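DNA mismatch repair protein PMS1 (Saccharomyces cerevisiae, PDB 3H4L) acts in DNA mismatch repair and binds, and probably hydrolyses, ATP through an N-terminal domain of the GHKL ATPase family. Local coordinates at residues Y71-L76 / L95-E100; L111-T116 / L125-V130; I66-Y71 / T115-P120. One frame throughout, in Å; residues are numbered along the deposited sequence.

Contact 1 (Y71-L76 / L95-E100); sequences YEFLAL and LGFRGE. With ANP (phosphoaminophosphonic acid-adenylate ester), chain E.
Phe97 N donates a nearly straight hydrogen bond to Phe73 O (3.0 Å, 169° at the hydrogen), which links two loops that have no regular secondary structure. Gly96 CA approaches the same Phe73 O at 3.4 Å in a CA-H...O contact. The Phe73 ring has two neighbours on the same side of its plane, both meeting it obliquely. Its CD1 meets Leu95 CB at 3.9 Å, and its CD2 meets Phe97 CZ at 3.6 Å. The two phenyl planes are inclined by 38°. Leu76 lies alongside Phe97, with its CB 4.0 Å from Phe97 CE2. Residues 96-100 read Gly-Phe-Arg-Gly-Glu, a signature of the MutL branch of the GHKL ATPases, and here they border the nucleotide pocket. Arg98 bends at chi3 (-71°), which brings the edge of its guanidinium to the ribose. NE donates to ANP O3' at 2.6 Å and NH2 to ANP O2' at 2.8 Å. NH2 also bonds Asn70 OD1, from the residue just before Tyr71. With an alanine here, both ribose hydroxyls would probably lose their arginine donors and Asn70 OD1 its partner. Leu74 extends CD1 to the sugar, 3.5 Å from ANP C1'.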
loop_
_atom_site.group_PDB
_atom_site.type_symbol
_atom_site.label_atom_id
_atom_site.label_comp_id
_atom_site.label_asym_id
_atom_site.label_seq_id
_atom_site.Cartn_x
_atom_site.Cartn_y
_atom_site.Cartn_z
ATOM N N TYR B 71 20.957 -16.717 -20.539
ATOM C CA TYR B 71 19.933 -15.879 -21.166
ATOM C C TYR B 71 19.078 -16.640 -22.165
ATOM O O TYR B 71 17.858 -16.695 -22.058
ATOM C CB TYR B 71 20.573 -14.710 -21.925
ATOM C CG TYR B 71 21.146 -13.584 -21.092
ATOM C CD1 TYR B 71 21.822 -12.523 -21.703
ATOM C CD2 TYR B 71 21.030 -13.574 -19.700
ATOM C CE1 TYR B 71 22.370 -11.485 -20.951
ATOM C CE2 TYR B 71 21.577 -12.539 -18.940
ATOM C CZ TYR B 71 22.247 -11.501 -19.576
ATOM O OH TYR B 71 22.822 -10.490 -18.840
ATOM N N GLU B 72 19.744 -17.226 -23.146
ATOM C CA GLU B 72 19.087 -17.940 -24.227
ATOM C C GLU B 72 18.270 -19.167 -23.859
ATOM O O GLU B 72 17.336 -19.521 -24.579
ATOM C CB GLU B 72 20.136 -18.341 -25.262
ATOM C CG GLU B 72 19.651 -18.300 -26.700
ATOM C CD GLU B 72 20.795 -18.470 -27.686
ATOM O OE1 GLU B 72 21.217 -19.626 -27.925
ATOM O OE2 GLU B 72 21.281 -17.436 -28.201
ATOM N N PHE B 73 18.617 -19.818 -22.754
ATOM C CA PHE B 73 17.914 -21.027 -22.344
ATOM C C PHE B 73 17.202 -20.903 -21.001
ATOM O O PHE B 73 16.751 -21.893 -20.434
ATOM C CB PHE B 73 18.899 -22.192 -22.286
ATOM C CG PHE B 73 19.842 -22.235 -23.447
ATOM C CD1 PHE B 73 21.013 -21.478 -23.435
ATOM C CD2 PHE B 73 19.549 -23.000 -24.569
ATOM C CE1 PHE B 73 21.883 -21.484 -24.537
ATOM C CE2 PHE B 73 20.408 -23.014 -25.673
ATOM C CZ PHE B 73 21.577 -22.254 -25.656
ATOM N N LEU B 74 17.083 -19.685 -20.500
ATOM C CA LEU B 74 16.449 -19.487 -19.214
ATOM C C LEU B 74 14.968 -19.868 -19.155
ATOM O O LEU B 74 14.549 -20.562 -18.236
ATOM C CB LEU B 74 16.628 -18.037 -18.772
ATOM C CG LEU B 74 16.424 -17.838 -17.272
ATOM C CD1 LEU B 74 17.447 -18.680 -16.536
ATOM C CD2 LEU B 74 16.573 -16.369 -16.904
ATOM N N ALA B 75 14.180 -19.436 -20.132
ATOM C CA ALA B 75 12.747 -19.728 -20.122
ATOM C C ALA B 75 12.224 -20.725 -21.166
ATOM O O ALA B 75 11.022 -20.789 -21.411
ATOM C CB ALA B 75 11.962 -18.422 -20.224
ATOM N N LEU B 76 13.105 -21.502 -21.776
ATOM C CA LEU B 76 12.667 -22.480 -22.759
ATOM C C LEU B 76 12.130 -23.714 -22.052
ATOM O O LEU B 76 12.572 -24.043 -20.946
ATOM C CB LEU B 76 13.834 -22.911 -23.653
ATOM C CG LEU B 76 14.470 -21.897 -24.610
ATOM C CD1 LEU B 76 15.671 -22.535 -25.281
ATOM C CD2 LEU B 76 13.461 -21.445 -25.650
ATOM N N LEU B 95 22.765 -25.072 -19.018
ATOM C CA LEU B 95 22.632 -23.654 -19.320
ATOM C C LEU B 95 21.208 -23.167 -19.145
ATOM O O LEU B 95 20.896 -22.025 -19.481
ATOM C CB LEU B 95 23.090 -23.363 -20.753
ATOM C CG LEU B 95 24.540 -23.740 -21.077
ATOM C CD1 LEU B 95 24.902 -23.272 -22.482
ATOM C CD2 LEU B 95 25.465 -23.107 -20.054
ATOM N N GLY B 96 20.336 -24.029 -18.630
ATOM C CA GLY B 96 18.963 -23.610 -18.440
ATOM C C GLY B 96 17.953 -24.722 -18.300
ATOM O O GLY B 96 18.215 -25.723 -17.643
ATOM N N PHE B 97 16.794 -24.538 -18.927
ATOM C CA PHE B 97 15.706 -25.513 -18.871
ATOM C C PHE B 97 15.463 -25.970 -17.428
ATOM O O PHE B 97 15.090 -27.117 -17.187
ATOM C CB PHE B 97 16.019 -26.742 -19.725
ATOM C CG PHE B 97 16.545 -26.427 -21.088
ATOM C CD1 PHE B 97 17.895 -26.141 -21.279
ATOM C CD2 PHE B 97 15.698 -26.429 -22.189
ATOM C CE1 PHE B 97 18.392 -25.863 -22.549
ATOM C CE2 PHE B 97 16.186 -26.149 -23.466
ATOM C CZ PHE B 97 17.536 -25.866 -23.647
ATOM N N ARG B 98 15.696 -25.084 -16.469
ATOM C CA ARG B 98 15.484 -25.436 -15.079
ATOM C C ARG B 98 14.090 -25.015 -14.670
ATOM O O ARG B 98 13.562 -24.022 -15.167
ATOM C CB ARG B 98 16.503 -24.744 -14.169
ATOM C CG ARG B 98 17.922 -25.278 -14.274
ATOM C CD ARG B 98 18.862 -24.585 -13.279
ATOM N NE ARG B 98 19.152 -23.201 -13.649
ATOM C CZ ARG B 98 19.843 -22.843 -14.728
ATOM N NH1 ARG B 98 20.323 -23.773 -15.548
ATOM N NH2 ARG B 98 20.042 -21.556 -14.997
ATOM N N GLY B 99 13.498 -25.791 -13.768
ATOM C CA GLY B 99 12.176 -25.480 -13.265
ATOM C C GLY B 99 11.049 -25.420 -14.271
ATOM O O GLY B 99 11.133 -25.979 -15.369
ATOM N N GLU B 100 9.990 -24.717 -13.878
ATOM C CA GLU B 100 8.804 -24.567 -14.701
ATOM C C GLU B 100 8.241 -23.158 -14.651
ATOM O O GLU B 100 7.434 -22.770 -15.500
ATOM C CB GLU B 100 7.720 -25.540 -14.227
ATOM C CG GLU B 100 7.878 -26.947 -14.729
ATOM C CD GLU B 100 6.755 -27.842 -14.266
ATOM O OE1 GLU B 100 6.758 -28.219 -13.073
ATOM O OE2 GLU B 100 5.863 -28.164 -15.089
HETATM P PG ANP E . 12.157 -24.061 -8.888
HETATM O O1G ANP E . 11.435 -22.809 -9.166
HETATM O O2G ANP E . 12.874 -24.027 -7.635
HETATM O O3G ANP E . 11.318 -25.309 -8.954
HETATM P PB ANP E . 14.097 -23.003 -10.706
HETATM O O1B ANP E . 15.320 -23.571 -11.339
HETATM O O2B ANP E . 14.300 -21.884 -9.804
HETATM N N3B ANP E . 13.266 -24.209 -10.055
HETATM P PA ANP E . 12.513 -21.144 -12.292
HETATM O O1A ANP E . 11.905 -20.618 -11.087
HETATM O O2A ANP E . 11.736 -21.196 -13.565
HETATM O O3A ANP E . 13.184 -22.546 -11.925
HETATM O "O5'" ANP E . 13.698 -20.194 -12.777
HETATM C "C5'" ANP E . 14.853 -20.838 -13.160
HETATM C "C4'" ANP E . 16.139 -20.257 -13.602
HETATM O "O4'" ANP E . 16.009 -18.844 -13.841
HETATM C "C3'" ANP E . 16.886 -20.453 -12.327
HETATM O "O3'" ANP E . 17.402 -21.788 -12.261
HETATM C "C2'" ANP E . 17.871 -19.322 -12.355
HETATM O "O2'" ANP E . 19.031 -19.796 -13.012
HETATM C "C1'" ANP E . 17.049 -18.222 -13.103
HETATM N N9 ANP E . 16.367 -17.169 -12.292
HETATM C C8 ANP E . 15.025 -16.886 -12.094
HETATM N N7 ANP E . 14.747 -15.881 -11.318
HETATM C C5 ANP E . 16.002 -15.436 -10.950
HETATM C C6 ANP E . 16.490 -14.366 -10.106
HETATM N N6 ANP E . 15.659 -13.538 -9.486
HETATM N N1 ANP E . 17.860 -14.169 -9.929
HETATM C C2 ANP E . 18.762 -15.002 -10.554
HETATM N N3 ANP E . 18.407 -16.037 -11.369
HETATM C C4 ANP E . 17.024 -16.216 -11.523
HETATM O O HOH W 1 15.449 -21.972 -16.497
#

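Contact 2 (L111-T116 / L125-V130); sequences LSVITT and LEYDMV
Val113 and Leu125 form a hydrogen-bonded pair in an antiparallel beta hairpin, built from strands 110-116 and 121-127 of the large sheet of the ATPase domain. Val113 N donates to Leu125 O at 2.9 Å, and Leu125 N donates back to Val113 O. Further along, Tyr127 N bonds Leu111 O at 3.1 Å. Leu111, Val113, Leu125 and Tyr127 turn their side chains to one buried face, where the loop residues Ile66, Tyr71 and Leu74 pack. Tyr127 can be followed outward across this face. Its CB lies 4.0 Å from Leu111 O. With CG anti to the carbonyl carbon (chi1 -63°), the ring runs beside Leu111, and CD1 comes 4.2 Å from Leu111 CD2. Next along the same ring edge, CE1 touches Val113 CG2 at 4.0 Å. At the tip, OH is hydrogen-bonded to the backbone O of Tyr71, so the buried hydroxyl has a partner. The other face is polar and carries Ser112 and Glu126, a non-hydrogen-bonded pair. The Glu126 chain bends at chi2 (-77°), which leans OE2 toward Ser112 on the same face. Ser112 OG donates to Glu126 OE2 at 2.6 Å, reaching it from above the carboxylate plane, 45° out of it.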
loop_
_atom_site.group_PDB
_atom_site.type_symbol
_atom_site.label_atom_id
_atom_site.label_comp_id
_atom_site.label_asym_id
_atom_site.label_seq_id
_atom_site.Cartn_x
_atom_site.Cartn_y
_atom_site.Cartn_z
ATOM N N LEU B 111 6.942 -11.786 -20.190
ATOM C CA LEU B 111 8.064 -11.810 -19.250
ATOM C C LEU B 111 9.257 -10.957 -19.666
ATOM O O LEU B 111 9.739 -11.067 -20.784
ATOM C CB LEU B 111 8.549 -13.250 -19.032
ATOM C CG LEU B 111 9.659 -13.436 -17.983
ATOM C CD1 LEU B 111 9.104 -13.103 -16.588
ATOM C CD2 LEU B 111 10.200 -14.874 -18.021
ATOM N N SER B 112 9.730 -10.111 -18.757
ATOM C CA SER B 112 10.894 -9.268 -19.010
ATOM C C SER B 112 11.864 -9.433 -17.855
ATOM O O SER B 112 11.452 -9.629 -16.708
ATOM C CB SER B 112 10.509 -7.794 -19.108
ATOM O OG SER B 112 9.701 -7.564 -20.238
ATOM N N VAL B 113 13.153 -9.332 -18.153
ATOM C CA VAL B 113 14.178 -9.467 -17.124
ATOM C C VAL B 113 15.310 -8.455 -17.320
ATOM O O VAL B 113 15.708 -8.172 -18.450
ATOM C CB VAL B 113 14.791 -10.888 -17.147
ATOM C CG1 VAL B 113 15.919 -10.998 -16.131
ATOM C CG2 VAL B 113 13.717 -11.922 -16.859
ATOM N N ILE B 114 15.801 -7.887 -16.223
ATOM C CA ILE B 114 16.933 -6.963 -16.275
ATOM C C ILE B 114 17.902 -7.548 -15.247
ATOM O O ILE B 114 17.592 -7.592 -14.052
ATOM C CB ILE B 114 16.545 -5.522 -15.877
ATOM C CG1 ILE B 114 15.541 -4.946 -16.885
ATOM C CG2 ILE B 114 17.783 -4.655 -15.892
ATOM C CD1 ILE B 114 14.984 -3.566 -16.532
ATOM N N THR B 115 19.066 -8.005 -15.699
ATOM C CA THR B 115 20.005 -8.642 -14.780
ATOM C C THR B 115 21.496 -8.316 -14.961
ATOM O O THR B 115 21.903 -7.684 -15.932
ATOM C CB THR B 115 19.825 -10.185 -14.853
ATOM O OG1 THR B 115 20.572 -10.818 -13.806
ATOM C CG2 THR B 115 20.303 -10.711 -16.207
ATOM N N THR B 116 22.303 -8.759 -14.003
ATOM C CA THR B 116 23.737 -8.544 -14.063
ATOM C C THR B 116 24.546 -9.352 -13.054
ATOM O O THR B 116 24.233 -9.386 -11.856
ATOM C CB THR B 116 24.103 -7.077 -13.850
ATOM O OG1 THR B 116 25.519 -6.932 -13.995
ATOM C CG2 THR B 116 23.707 -6.618 -12.446
ATOM N N LEU B 125 16.135 -8.175 -20.983
ATOM C CA LEU B 125 15.679 -9.228 -21.878
ATOM C C LEU B 125 14.161 -9.295 -21.989
ATOM O O LEU B 125 13.449 -9.175 -20.995
ATOM C CB LEU B 125 16.214 -10.570 -21.384
ATOM C CG LEU B 125 17.732 -10.641 -21.215
ATOM C CD1 LEU B 125 18.088 -11.761 -20.257
ATOM C CD2 LEU B 125 18.389 -10.850 -22.568
ATOM N N GLU B 126 13.675 -9.462 -23.210
ATOM C CA GLU B 126 12.246 -9.589 -23.460
ATOM C C GLU B 126 12.071 -10.997 -24.022
ATOM O O GLU B 126 12.678 -11.337 -25.042
ATOM C CB GLU B 126 11.783 -8.577 -24.508
ATOM C CG GLU B 126 11.989 -7.124 -24.129
ATOM C CD GLU B 126 10.959 -6.612 -23.135
ATOM O OE1 GLU B 126 11.097 -5.455 -22.676
ATOM O OE2 GLU B 126 10.009 -7.360 -22.813
ATOM N N TYR B 127 11.275 -11.827 -23.358
ATOM C CA TYR B 127 11.044 -13.179 -23.855
ATOM C C TYR B 127 9.634 -13.295 -24.399
ATOM O O TYR B 127 8.687 -12.792 -23.787
ATOM C CB TYR B 127 11.185 -14.212 -22.746
ATOM C CG TYR B 127 12.545 -14.301 -22.124
ATOM C CD1 TYR B 127 12.863 -13.560 -20.989
ATOM C CD2 TYR B 127 13.493 -15.176 -22.632
ATOM C CE1 TYR B 127 14.094 -13.703 -20.369
ATOM C CE2 TYR B 127 14.718 -15.326 -22.026
ATOM C CZ TYR B 127 15.017 -14.594 -20.895
ATOM O OH TYR B 127 16.247 -14.771 -20.298
ATOM N N ASP B 128 9.478 -13.968 -25.535
ATOM C CA ASP B 128 8.150 -14.132 -26.076
ATOM C C ASP B 128 7.456 -15.288 -25.354
ATOM O O ASP B 128 8.000 -15.885 -24.421
ATOM C CB ASP B 128 8.191 -14.372 -27.586
ATOM C CG ASP B 128 8.933 -15.632 -27.961
ATOM O OD1 ASP B 128 9.101 -16.508 -27.088
ATOM O OD2 ASP B 128 9.333 -15.753 -29.140
ATOM N N MET B 129 6.246 -15.586 -25.801
ATOM C CA MET B 129 5.415 -16.620 -25.223
ATOM C C MET B 129 6.067 -17.996 -25.141
ATOM O O MET B 129 5.697 -18.832 -24.306
ATOM C CB MET B 129 4.133 -16.719 -26.048
ATOM C CG MET B 129 3.156 -17.719 -25.523
ATOM S SD MET B 129 1.660 -17.743 -26.499
ATOM C CE MET B 129 1.038 -19.364 -26.036
ATOM N N VAL B 130 7.053 -18.216 -26.003
ATOM C CA VAL B 130 7.719 -19.506 -26.098
ATOM C C VAL B 130 9.163 -19.566 -25.553
ATOM O O VAL B 130 9.868 -20.565 -25.731
ATOM C CB VAL B 130 7.600 -19.983 -27.593
ATOM C CG1 VAL B 130 8.956 -20.039 -28.266
ATOM C CG2 VAL B 130 6.827 -21.304 -27.660
HETATM O O HOH W 2 6.253 -13.566 -22.544
HETATM O O HOH W 3 10.016 -4.581 -20.708
#

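Contact 3 (I66-Y71 / T115-P120). With ANP (phosphoaminophosphonic acid-adenylate ester), chain E.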
loop_
_atom_site.group_PDB
_atom_site.type_symbol
_atom_site.label_atom_id
_atom_site.label_comp_id
_atom_site.label_asym_id
_atom_site.label_seq_id
_atom_site.Cartn_x
_atom_site.Cartn_y
_atom_site.Cartn_z
ATOM N N ILE B 66 21.747 -13.358 -13.163
ATOM C CA ILE B 66 21.727 -14.480 -14.099
ATOM C C ILE B 66 22.946 -14.507 -15.017
ATOM O O ILE B 66 23.290 -13.499 -15.623
ATOM C CB ILE B 66 20.469 -14.415 -15.006
ATOM C CG1 ILE B 66 19.207 -14.324 -14.148
ATOM C CG2 ILE B 66 20.414 -15.635 -15.924
ATOM C CD1 ILE B 66 17.986 -13.851 -14.924
ATOM N N ASP B 67 23.583 -15.664 -15.142
ATOM C CA ASP B 67 24.741 -15.775 -16.010
ATOM C C ASP B 67 24.336 -15.513 -17.461
ATOM O O ASP B 67 23.417 -16.137 -17.981
ATOM C CB ASP B 67 25.355 -17.168 -15.880
ATOM C CG ASP B 67 26.620 -17.340 -16.714
ATOM O OD1 ASP B 67 27.502 -18.104 -16.267
ATOM O OD2 ASP B 67 26.734 -16.740 -17.812
ATOM N N PRO B 68 25.029 -14.582 -18.133
ATOM C CA PRO B 68 24.741 -14.239 -19.527
ATOM C C PRO B 68 24.635 -15.447 -20.444
ATOM O O PRO B 68 23.952 -15.388 -21.469
ATOM C CB PRO B 68 25.915 -13.339 -19.913
ATOM C CG PRO B 68 26.217 -12.644 -18.638
ATOM C CD PRO B 68 26.147 -13.769 -17.622
ATOM N N SER B 69 25.312 -16.534 -20.086
ATOM C CA SER B 69 25.288 -17.732 -20.916
ATOM C C SER B 69 23.950 -18.441 -20.821
ATOM O O SER B 69 23.619 -19.245 -21.690
ATOM C CB SER B 69 26.403 -18.694 -20.511
ATOM O OG SER B 69 26.230 -19.147 -19.184
ATOM N N ASN B 70 23.185 -18.128 -19.774
ATOM C CA ASN B 70 21.880 -18.745 -19.554
ATOM C C ASN B 70 20.726 -17.981 -20.196
ATOM O O ASN B 70 19.643 -18.531 -20.372
ATOM C CB ASN B 70 21.612 -18.912 -18.047
ATOM C CG ASN B 70 22.380 -20.084 -17.435
ATOM O OD1 ASN B 70 22.262 -20.372 -16.244
ATOM N ND2 ASN B 70 23.166 -20.766 -18.256
ATOM N N TYR B 71 20.957 -16.717 -20.539
ATOM C CA TYR B 71 19.933 -15.879 -21.166
ATOM C C TYR B 71 19.078 -16.640 -22.165
ATOM O O TYR B 71 17.858 -16.695 -22.058
ATOM C CB TYR B 71 20.573 -14.710 -21.925
ATOM C CG TYR B 71 21.146 -13.584 -21.092
ATOM C CD1 TYR B 71 21.822 -12.523 -21.703
ATOM C CD2 TYR B 71 21.030 -13.574 -19.700
ATOM C CE1 TYR B 71 22.370 -11.485 -20.951
ATOM C CE2 TYR B 71 21.577 -12.539 -18.940
ATOM C CZ TYR B 71 22.247 -11.501 -19.576
ATOM O OH TYR B 71 22.822 -10.490 -18.840
ATOM N N THR B 115 19.066 -8.005 -15.699
ATOM C CA THR B 115 20.005 -8.642 -14.780
ATOM C C THR B 115 21.496 -8.316 -14.961
ATOM O O THR B 115 21.903 -7.684 -15.932
ATOM C CB THR B 115 19.825 -10.185 -14.853
ATOM O OG1 THR B 115 20.572 -10.818 -13.806
ATOM C CG2 THR B 115 20.303 -10.711 -16.207
ATOM N N THR B 116 22.303 -8.759 -14.003
ATOM C CA THR B 116 23.737 -8.544 -14.063
ATOM C C THR B 116 24.546 -9.352 -13.054
ATOM O O THR B 116 24.233 -9.386 -11.856
ATOM C CB THR B 116 24.103 -7.077 -13.850
ATOM O OG1 THR B 116 25.519 -6.932 -13.995
ATOM C CG2 THR B 116 23.707 -6.618 -12.446
ATOM N N THR B 117 25.597 -9.991 -13.560
ATOM C CA THR B 117 26.508 -10.779 -12.741
ATOM C C THR B 117 27.818 -10.009 -12.719
ATOM O O THR B 117 28.868 -10.542 -12.350
ATOM C CB THR B 117 26.780 -12.140 -13.366
ATOM O OG1 THR B 117 27.198 -11.957 -14.726
ATOM C CG2 THR B 117 25.527 -12.999 -13.320
ATOM N N SER B 118 27.738 -8.748 -13.131
ATOM C CA SER B 118 28.903 -7.879 -13.197
ATOM C C SER B 118 28.438 -6.427 -13.260
ATOM O O SER B 118 28.544 -5.775 -14.304
ATOM C CB SER B 118 29.722 -8.220 -14.444
ATOM O OG SER B 118 30.883 -7.409 -14.549
ATOM N N PRO B 119 27.930 -5.897 -12.135
ATOM C CA PRO B 119 27.445 -4.517 -12.080
ATOM C C PRO B 119 28.548 -3.526 -12.446
ATOM O O PRO B 119 29.730 -3.797 -12.219
ATOM C CB PRO B 119 26.985 -4.383 -10.636
ATOM C CG PRO B 119 27.951 -5.250 -9.907
ATOM C CD PRO B 119 28.030 -6.469 -10.781
ATOM N N PRO B 120 28.180 -2.371 -13.031
ATOM C CA PRO B 120 26.816 -1.950 -13.365
ATOM C C PRO B 120 26.397 -2.297 -14.797
ATOM O O PRO B 120 25.344 -1.852 -15.258
ATOM C CB PRO B 120 26.876 -0.449 -13.146
ATOM C CG PRO B 120 28.206 -0.130 -13.739
ATOM C CD PRO B 120 29.108 -1.233 -13.174
HETATM P PG ANP E . 12.157 -24.061 -8.888
HETATM O O1G ANP E . 11.435 -22.809 -9.166
HETATM O O2G ANP E . 12.874 -24.027 -7.635
HETATM O O3G ANP E . 11.318 -25.309 -8.954
HETATM P PB ANP E . 14.097 -23.003 -10.706
HETATM O O1B ANP E . 15.320 -23.571 -11.339
HETATM O O2B ANP E . 14.300 -21.884 -9.804
HETATM N N3B ANP E . 13.266 -24.209 -10.055
HETATM P PA ANP E . 12.513 -21.144 -12.292
HETATM O O1A ANP E . 11.905 -20.618 -11.087
HETATM O O2A ANP E . 11.736 -21.196 -13.565
HETATM O O3A ANP E . 13.184 -22.546 -11.925
HETATM O "O5'" ANP E . 13.698 -20.194 -12.777
HETATM C "C5'" ANP E . 14.853 -20.838 -13.160
HETATM C "C4'" ANP E . 16.139 -20.257 -13.602
HETATM O "O4'" ANP E . 16.009 -18.844 -13.841
HETATM C "C3'" ANP E . 16.886 -20.453 -12.327
HETATM O "O3'" ANP E . 17.402 -21.788 -12.261
HETATM C "C2'" ANP E . 17.871 -19.322 -12.355
HETATM O "O2'" ANP E . 19.031 -19.796 -13.012
HETATM C "C1'" ANP E . 17.049 -18.222 -13.103
HETATM N N9 ANP E . 16.367 -17.169 -12.292
HETATM C C8 ANP E . 15.025 -16.886 -12.094
HETATM N N7 ANP E . 14.747 -15.881 -11.318
HETATM C C5 ANP E . 16.002 -15.436 -10.950
HETATM C C6 ANP E . 16.490 -14.366 -10.106
HETATM N N6 ANP E . 15.659 -13.538 -9.486
HETATM N N1 ANP E . 17.860 -14.169 -9.929
HETATM C C2 ANP E . 18.762 -15.002 -10.554
HETATM N N3 ANP E . 18.407 -16.037 -11.369
HETATM C C4 ANP E . 17.024 -16.216 -11.523
HETATM O O HOH W 4 24.746 -10.950 -15.982
#
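Ile66 and Thr115 join the loop after the Asp61-Gly65 segment, the Asp-x-Gly-x-Gly motif of GHKL ATPases, to the end of strand 110-116. This is the tight part. Ile66 N donates to Thr115 OG1 at 2.9 Å, with 160° at the hydrogen. The threonine hydroxyl is placed for this by chi1 -170°, which sets OG1 opposite the backbone N and beside the carbonyl carbon. The same oxygen is hydrogen-bonded to Thr145 OG1 of the neighbouring strand, so this buried oxygen has a second partner. Ile66 crosses Thr115 at about a right angle and carries CG1 to the adenine, 3.4 Å from ANP N3. The other branch of Thr115, CG2, meets Tyr71 CE2 at 3.5 Å. Pro68 CA covers the centre of one face of the tyrosine ring, and Tyr71 OH is hydrogen-bonded to Asp123 OD2. The outer side is exposed and bridged by water. Its one close approach is Thr117 CG2 to Ile66 O, at 3.2 Å. More loosely, Thr117 OG1 comes up to Pro68 CD at 3.6 Å. A water fills in here, donating to Ile66 O at 3.0 Å and bonding Thr117 OG1 at 2.9 Å. Beyond it the chain turns away from the pocket in an ST turn, in which Ser118 N donates to Thr116 OG1 at 3.0 Å.

In the fold
All three contacts lie in the GHKL ATPase region, on the same side of the chain's centre. Contact 2 is the buried one: regular strand pairing, apolar on the face toward the loops and polar on the other. Contacts 1 and 3 are partly buried, and both touch the nucleotide. Contact 1 meets the ribose with the guanidinium of Arg98 and a methyl of Leu74; contact 3 meets the adenine through an aliphatic branch. Contacts 2 and 3 share Thr115 and Thr116 of strand 110-116. Contacts 1 and 3 share Tyr71, and contact 1 is nested within the chain loop that contact 3 closes. Leu74 and Ile66 also touch, CD2 to CD1 at 3.5 Å, joining the two loop contacts.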